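Local atomic coordinates of putative membrane anchored protein (Corynebacterium diphtheriae, PDB entry 3LSO), a protein that is of unknown function but is probably held at the cell surface by a transmembrane anchor, displaying a chain of beta-rich domains outside the membrane. Residues S50-M55 with L68-D73; E57-G62 with A185-D190. One frame throughout, in Å; residues are numbered along the deposited sequence.

Interaction 1. Residues S50-M55 with L68-D73; sequences SAEFEM and LIKIKD
Ile69 lays its CD1 methyl over one face of the Phe53 ring, off-centre toward the rim, in a CH-pi contact 3.7 Å from Ile69 CD1 to the ring centroid. The two side chains run alongside each other and point the same way, and the CG2 branch of Ile69 reaches the CE2 side of the same ring. Beyond them Ala51 and Ile71 meet more lightly on this buried face, which Ile96 and Phe154 help to close while Phe184 stacks on Phe53. The backbones between are neighbouring antiparallel strands of the N-terminal domain, whose family is grouped with the E-set folds. Glu52 and Lys70 form a hydrogen-bonded pair, with Glu52 N to Lys70 O at 2.8 Å and Lys70 N to Glu52 O at 3.0 Å; Glu54 and Leu68 repeat the pattern, and Lys72 N bonds to Ser50 O. The opposite face is the polar, solvent-facing side, though Glu54 and Leu68 still run alongside each other there. Glu52 keeps CG anti to its own N (chi1 171°) and stays extended, its carboxylate standing off the sheet, where OE1 makes a long salt bridge of 3.6 Å to Lys72 NZ. Lys70 is also extended, its ammonium leading away from the neighbouring strand.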
loop_
_atom_site.group_PDB
_atom_site.type_symbol
_atom_site.label_atom_id
_atom_site.label_comp_id
_atom_site.label_asym_id
_atom_site.label_seq_id
_atom_site.Cartn_x
_atom_site.Cartn_y
_atom_site.Cartn_z
ATOM N N SER A 50 -7.978 33.271 -22.118
ATOM C CA SER A 50 -6.696 32.568 -21.930
ATOM C C SER A 50 -6.196 32.653 -20.476
ATOM O O SER A 50 -6.116 33.742 -19.916
ATOM C CB SER A 50 -5.660 33.154 -22.892
ATOM O OG SER A 50 -4.464 32.407 -22.880
ATOM N N ALA A 51 -5.861 31.517 -19.863
ATOM C CA ALA A 51 -5.459 31.499 -18.438
ATOM C C ALA A 51 -4.400 30.451 -18.046
ATOM O O ALA A 51 -4.419 29.312 -18.536
ATOM C CB ALA A 51 -6.689 31.361 -17.540
ATOM N N GLU A 52 -3.495 30.854 -17.149
ATOM C CA GLU A 52 -2.468 29.971 -16.575
ATOM C C GLU A 52 -2.831 29.551 -15.144
ATOM O O GLU A 52 -2.908 30.399 -14.251
ATOM C CB GLU A 52 -1.096 30.663 -16.585
ATOM C CG GLU A 52 0.007 29.917 -15.822
ATOM C CD GLU A 52 1.379 30.586 -15.942
ATOM O OE1 GLU A 52 1.463 31.774 -16.342
ATOM O OE2 GLU A 52 2.388 29.918 -15.637
ATOM N N PHE A 53 -3.047 28.250 -14.937
ATOM C CA PHE A 53 -3.350 27.695 -13.606
ATOM C C PHE A 53 -2.152 26.976 -13.007
ATOM O O PHE A 53 -1.833 25.846 -13.408
ATOM C CB PHE A 53 -4.499 26.692 -13.683
ATOM C CG PHE A 53 -5.857 27.306 -13.618
ATOM C CD1 PHE A 53 -6.678 27.072 -12.513
ATOM C CD2 PHE A 53 -6.334 28.096 -14.663
ATOM C CE1 PHE A 53 -7.964 27.622 -12.433
ATOM C CE2 PHE A 53 -7.610 28.651 -14.601
ATOM C CZ PHE A 53 -8.430 28.414 -13.471
ATOM N N GLU A 54 -1.497 27.606 -12.036
ATOM C CA GLU A 54 -0.369 26.968 -11.346
ATOM C C GLU A 54 -0.797 26.315 -10.036
ATOM O O GLU A 54 -1.181 26.989 -9.085
ATOM C CB GLU A 54 0.758 27.970 -11.113
ATOM C CG GLU A 54 1.418 28.455 -12.387
ATOM C CD GLU A 54 2.134 29.767 -12.194
ATOM O OE1 GLU A 54 1.582 30.647 -11.484
ATOM O OE2 GLU A 54 3.249 29.918 -12.754
HETATM N N MSE A 55 -0.750 24.993 -10.002
HETATM C CA MSE A 55 -1.080 24.257 -8.799
HETATM C C MSE A 55 -0.093 23.131 -8.647
HETATM O O MSE A 55 0.538 22.731 -9.629
HETATM C CB MSE A 55 -2.475 23.660 -8.907
HETATM C CG MSE A 55 -3.560 24.668 -9.132
HETATM SE SE MSE A 55 -5.060 23.769 -9.898
HETATM C CE MSE A 55 -5.840 23.039 -8.297
ATOM N N LEU A 68 -2.693 29.516 -8.042
ATOM C CA LEU A 68 -2.476 30.832 -8.626
ATOM C C LEU A 68 -3.081 30.900 -10.033
ATOM O O LEU A 68 -2.763 30.062 -10.868
ATOM C CB LEU A 68 -0.983 31.158 -8.656
ATOM C CG LEU A 68 -0.691 32.662 -8.779
ATOM C CD1 LEU A 68 -0.724 33.341 -7.406
ATOM C CD2 LEU A 68 0.636 32.936 -9.500
ATOM N N ILE A 69 -3.958 31.876 -10.285
ATOM C CA ILE A 69 -4.552 32.070 -11.624
ATOM C C ILE A 69 -4.042 33.335 -12.294
ATOM O O ILE A 69 -4.460 34.438 -11.941
ATOM C CB ILE A 69 -6.125 32.193 -11.630
ATOM C CG1 ILE A 69 -6.819 31.353 -10.552
ATOM C CG2 ILE A 69 -6.696 31.909 -13.025
ATOM C CD1 ILE A 69 -6.470 29.885 -10.536
ATOM N N LYS A 70 -3.157 33.185 -13.274
ATOM C CA LYS A 70 -2.814 34.311 -14.129
ATOM C C LYS A 70 -3.798 34.353 -15.312
ATOM O O LYS A 70 -3.883 33.405 -16.097
ATOM C CB LYS A 70 -1.345 34.266 -14.586
ATOM C CG LYS A 70 -0.860 35.614 -15.155
ATOM C CD LYS A 70 0.653 35.665 -15.439
ATOM C CE LYS A 70 1.086 37.059 -15.948
ATOM N NZ LYS A 70 2.458 37.103 -16.580
ATOM N N ILE A 71 -4.564 35.437 -15.413
ATOM C CA ILE A 71 -5.444 35.639 -16.566
ATOM C C ILE A 71 -4.752 36.569 -17.540
ATOM O O ILE A 71 -4.329 37.650 -17.153
ATOM C CB ILE A 71 -6.813 36.217 -16.157
ATOM C CG1 ILE A 71 -7.749 35.094 -15.712
ATOM C CG2 ILE A 71 -7.449 36.957 -17.314
ATOM C CD1 ILE A 71 -8.817 35.529 -14.768
ATOM N N LYS A 72 -4.624 36.145 -18.794
ATOM C CA LYS A 72 -3.943 36.956 -19.807
ATOM C C LYS A 72 -4.910 37.966 -20.437
ATOM O O LYS A 72 -6.112 37.679 -20.588
ATOM C CB LYS A 72 -3.255 36.080 -20.870
ATOM C CG LYS A 72 -2.106 35.188 -20.351
ATOM C CD LYS A 72 -0.890 35.984 -19.827
ATOM C CE LYS A 72 0.438 35.197 -19.942
ATOM N NZ LYS A 72 0.558 33.981 -19.058
ATOM N N ASP A 73 -4.375 39.143 -20.781
ATOM C CA ASP A 73 -5.161 40.269 -21.321
ATOM C C ASP A 73 -5.937 39.883 -22.576
ATOM O O ASP A 73 -5.498 39.041 -23.358
ATOM C CB ASP A 73 -4.249 41.454 -21.672
ATOM C CG ASP A 73 -3.548 42.057 -20.459
ATOM O OD1 ASP A 73 -3.773 41.587 -19.322
ATOM O OD2 ASP A 73 -2.765 43.016 -20.654
#

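Interaction 2. Residues E57-G62 with A185-D190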
loop_
_atom_site.group_PDB
_atom_site.type_symbol
_atom_site.label_atom_id
_atom_site.label_comp_id
_atom_site.label_asym_id
_atom_site.label_seq_id
_atom_site.Cartn_x
_atom_site.Cartn_y
_atom_site.Cartn_z
ATOM N N GLU A 57 1.358 19.492 -8.660
ATOM C CA GLU A 57 1.067 18.349 -9.510
ATOM C C GLU A 57 0.188 17.349 -8.744
ATOM O O GLU A 57 -0.720 16.729 -9.309
ATOM C CB GLU A 57 2.383 17.696 -9.943
ATOM C CG GLU A 57 2.247 16.532 -10.922
ATOM C CD GLU A 57 3.465 15.615 -10.915
ATOM O OE1 GLU A 57 4.394 15.840 -10.101
ATOM O OE2 GLU A 57 3.498 14.661 -11.723
ATOM N N SER A 58 0.449 17.239 -7.444
ATOM C CA SER A 58 -0.122 16.199 -6.608
ATOM C C SER A 58 -0.470 16.812 -5.252
ATOM O O SER A 58 0.230 17.720 -4.796
ATOM C CB SER A 58 0.931 15.089 -6.433
ATOM O OG SER A 58 0.375 13.786 -6.518
ATOM N N VAL A 59 -1.557 16.354 -4.625
ATOM C CA VAL A 59 -1.812 16.635 -3.197
ATOM C C VAL A 59 -2.429 15.472 -2.443
ATOM O O VAL A 59 -2.864 14.474 -3.022
ATOM C CB VAL A 59 -2.706 17.898 -2.898
ATOM C CG1 VAL A 59 -2.065 19.185 -3.384
ATOM C CG2 VAL A 59 -4.132 17.732 -3.425
ATOM N N LYS A 60 -2.465 15.640 -1.127
ATOM C CA LYS A 60 -3.147 14.721 -0.234
ATOM C C LYS A 60 -4.553 15.267 0.046
ATOM O O LYS A 60 -4.749 16.490 0.113
ATOM C CB LYS A 60 -2.314 14.500 1.055
ATOM C CG LYS A 60 -0.879 13.946 0.794
ATOM C CD LYS A 60 -0.317 13.045 1.922
ATOM C CE LYS A 60 1.249 12.956 1.892
ATOM N NZ LYS A 60 1.991 14.213 2.381
ATOM N N ALA A 61 -5.529 14.365 0.154
ATOM C CA ALA A 61 -6.894 14.725 0.535
ATOM C C ALA A 61 -6.872 15.322 1.932
ATOM O O ALA A 61 -6.361 14.691 2.855
ATOM C CB ALA A 61 -7.797 13.498 0.507
ATOM N N GLY A 62 -7.390 16.540 2.081
ATOM C CA GLY A 62 -7.472 17.187 3.388
ATOM C C GLY A 62 -6.433 18.262 3.642
ATOM O O GLY A 62 -6.556 19.019 4.596
ATOM N N ALA A 185 -5.858 22.549 -15.542
ATOM C CA ALA A 185 -4.938 21.674 -14.841
ATOM C C ALA A 185 -5.684 20.441 -14.317
ATOM O O ALA A 185 -6.913 20.462 -14.152
ATOM C CB ALA A 185 -4.242 22.435 -13.697
ATOM N N THR A 186 -4.926 19.368 -14.102
ATOM C CA THR A 186 -5.388 18.175 -13.404
ATOM C C THR A 186 -4.595 18.113 -12.104
ATOM O O THR A 186 -3.423 18.482 -12.084
ATOM C CB THR A 186 -5.112 16.905 -14.254
ATOM O OG1 THR A 186 -5.970 16.909 -15.388
ATOM C CG2 THR A 186 -5.356 15.612 -13.475
ATOM N N VAL A 187 -5.220 17.663 -11.019
ATOM C CA VAL A 187 -4.494 17.449 -9.760
ATOM C C VAL A 187 -4.802 16.060 -9.199
ATOM O O VAL A 187 -5.969 15.717 -8.995
ATOM C CB VAL A 187 -4.843 18.526 -8.700
ATOM C CG1 VAL A 187 -4.008 18.343 -7.473
ATOM C CG2 VAL A 187 -4.642 19.926 -9.251
ATOM N N LYS A 188 -3.768 15.254 -8.959
ATOM C CA LYS A 188 -3.976 13.953 -8.326
ATOM C C LYS A 188 -4.151 14.157 -6.828
ATOM O O LYS A 188 -3.345 14.824 -6.190
ATOM C CB LYS A 188 -2.829 12.966 -8.634
ATOM C CG LYS A 188 -2.842 11.599 -7.864
ATOM C CD LYS A 188 -4.196 10.847 -7.950
ATOM C CE LYS A 188 -4.037 9.325 -8.065
ATOM N NZ LYS A 188 -3.332 8.693 -6.901
ATOM N N VAL A 189 -5.240 13.612 -6.298
ATOM C CA VAL A 189 -5.488 13.595 -4.869
ATOM C C VAL A 189 -5.115 12.212 -4.323
ATOM O O VAL A 189 -5.864 11.233 -4.474
ATOM C CB VAL A 189 -6.951 13.933 -4.539
ATOM C CG1 VAL A 189 -7.175 13.872 -3.057
ATOM C CG2 VAL A 189 -7.306 15.302 -5.071
ATOM N N ASP A 190 -3.932 12.131 -3.717
ATOM C CA ASP A 190 -3.542 10.949 -2.951
ATOM C C ASP A 190 -4.333 10.940 -1.644
ATOM O O ASP A 190 -4.735 12.001 -1.164
ATOM C CB ASP A 190 -2.026 10.937 -2.670
ATOM C CG ASP A 190 -1.193 10.621 -3.915
ATOM O OD1 ASP A 190 -1.610 9.736 -4.699
ATOM O OD2 ASP A 190 -0.118 11.248 -4.099
#
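Val59 pushes its CG2 methyl up against two valines of the adjacent strand, 4.1 Å from CG1 of Val187 and 4.3 Å from CG2 of Val189. One methyl thus meets both, with the Val59 and Val187 side chains set at an angle to each other. The closest fit comes one step further along: the Ala61 methyl settles against Val189, with Ala61 CB 3.6 Å from Val189 CG1. That branch is anti to the Val189 backbone N (chi1 179°), which swings it to the side where Ala61 sits; the small alanine brings its own backbone N equally near the methyl. Leu152, from strand 150-167, packs against both Val187 and Val189, continuing this apolar relief past the pair. Strands 58-60 and 186-190 run parallel here, joining residues far apart in sequence at one end of the N-terminal domain. Their backbones interlock in alternation: Val59 N bonds to Lys188 O at 2.8 Å, almost straight at 176°, then Val59 O takes Asp190 N, and Asp190 O takes Ala61 N at 2.8 Å. At the other end the bond from Lys188 N to Glu57 O is weak. The opposite face bears Ser58, Lys60, Lys188 and Asp190. There Lys188 bends round along its own strand until NZ reaches Asp190 OD1 at 3.0 Å in a salt bridge, and Ser58 OG lies 3.5 Å from Asp190 OD2. The main chain therefore supplies the hydrogen bonds between the strands, while the Lys188-Asp190 charge pair stays within one strand and would be expected to limit rotation of the Asp190 carboxylate.

In the fold
The two contacts share a chain path: strand 41-54 of interaction 1 runs on into strand 58-60 of interaction 2, and the chain then returns through strand 65-76 to interaction 1. Their centres are about 18 Å apart, yet they touch through Met55, a selenomethionine in this crystal, whose CE lies 3.5 Å from CG2 of Val187. Its SE is 4.1 Å from CB of Ala185. Phe154 and Leu144 also pack on Met55, tying this junction to strands 150-167 and 140-146. Pairing is antiparallel in interaction 1 but parallel in interaction 2, whose segment 185-190 returns to 57-62 after more than 120 residues, most of them in other strands.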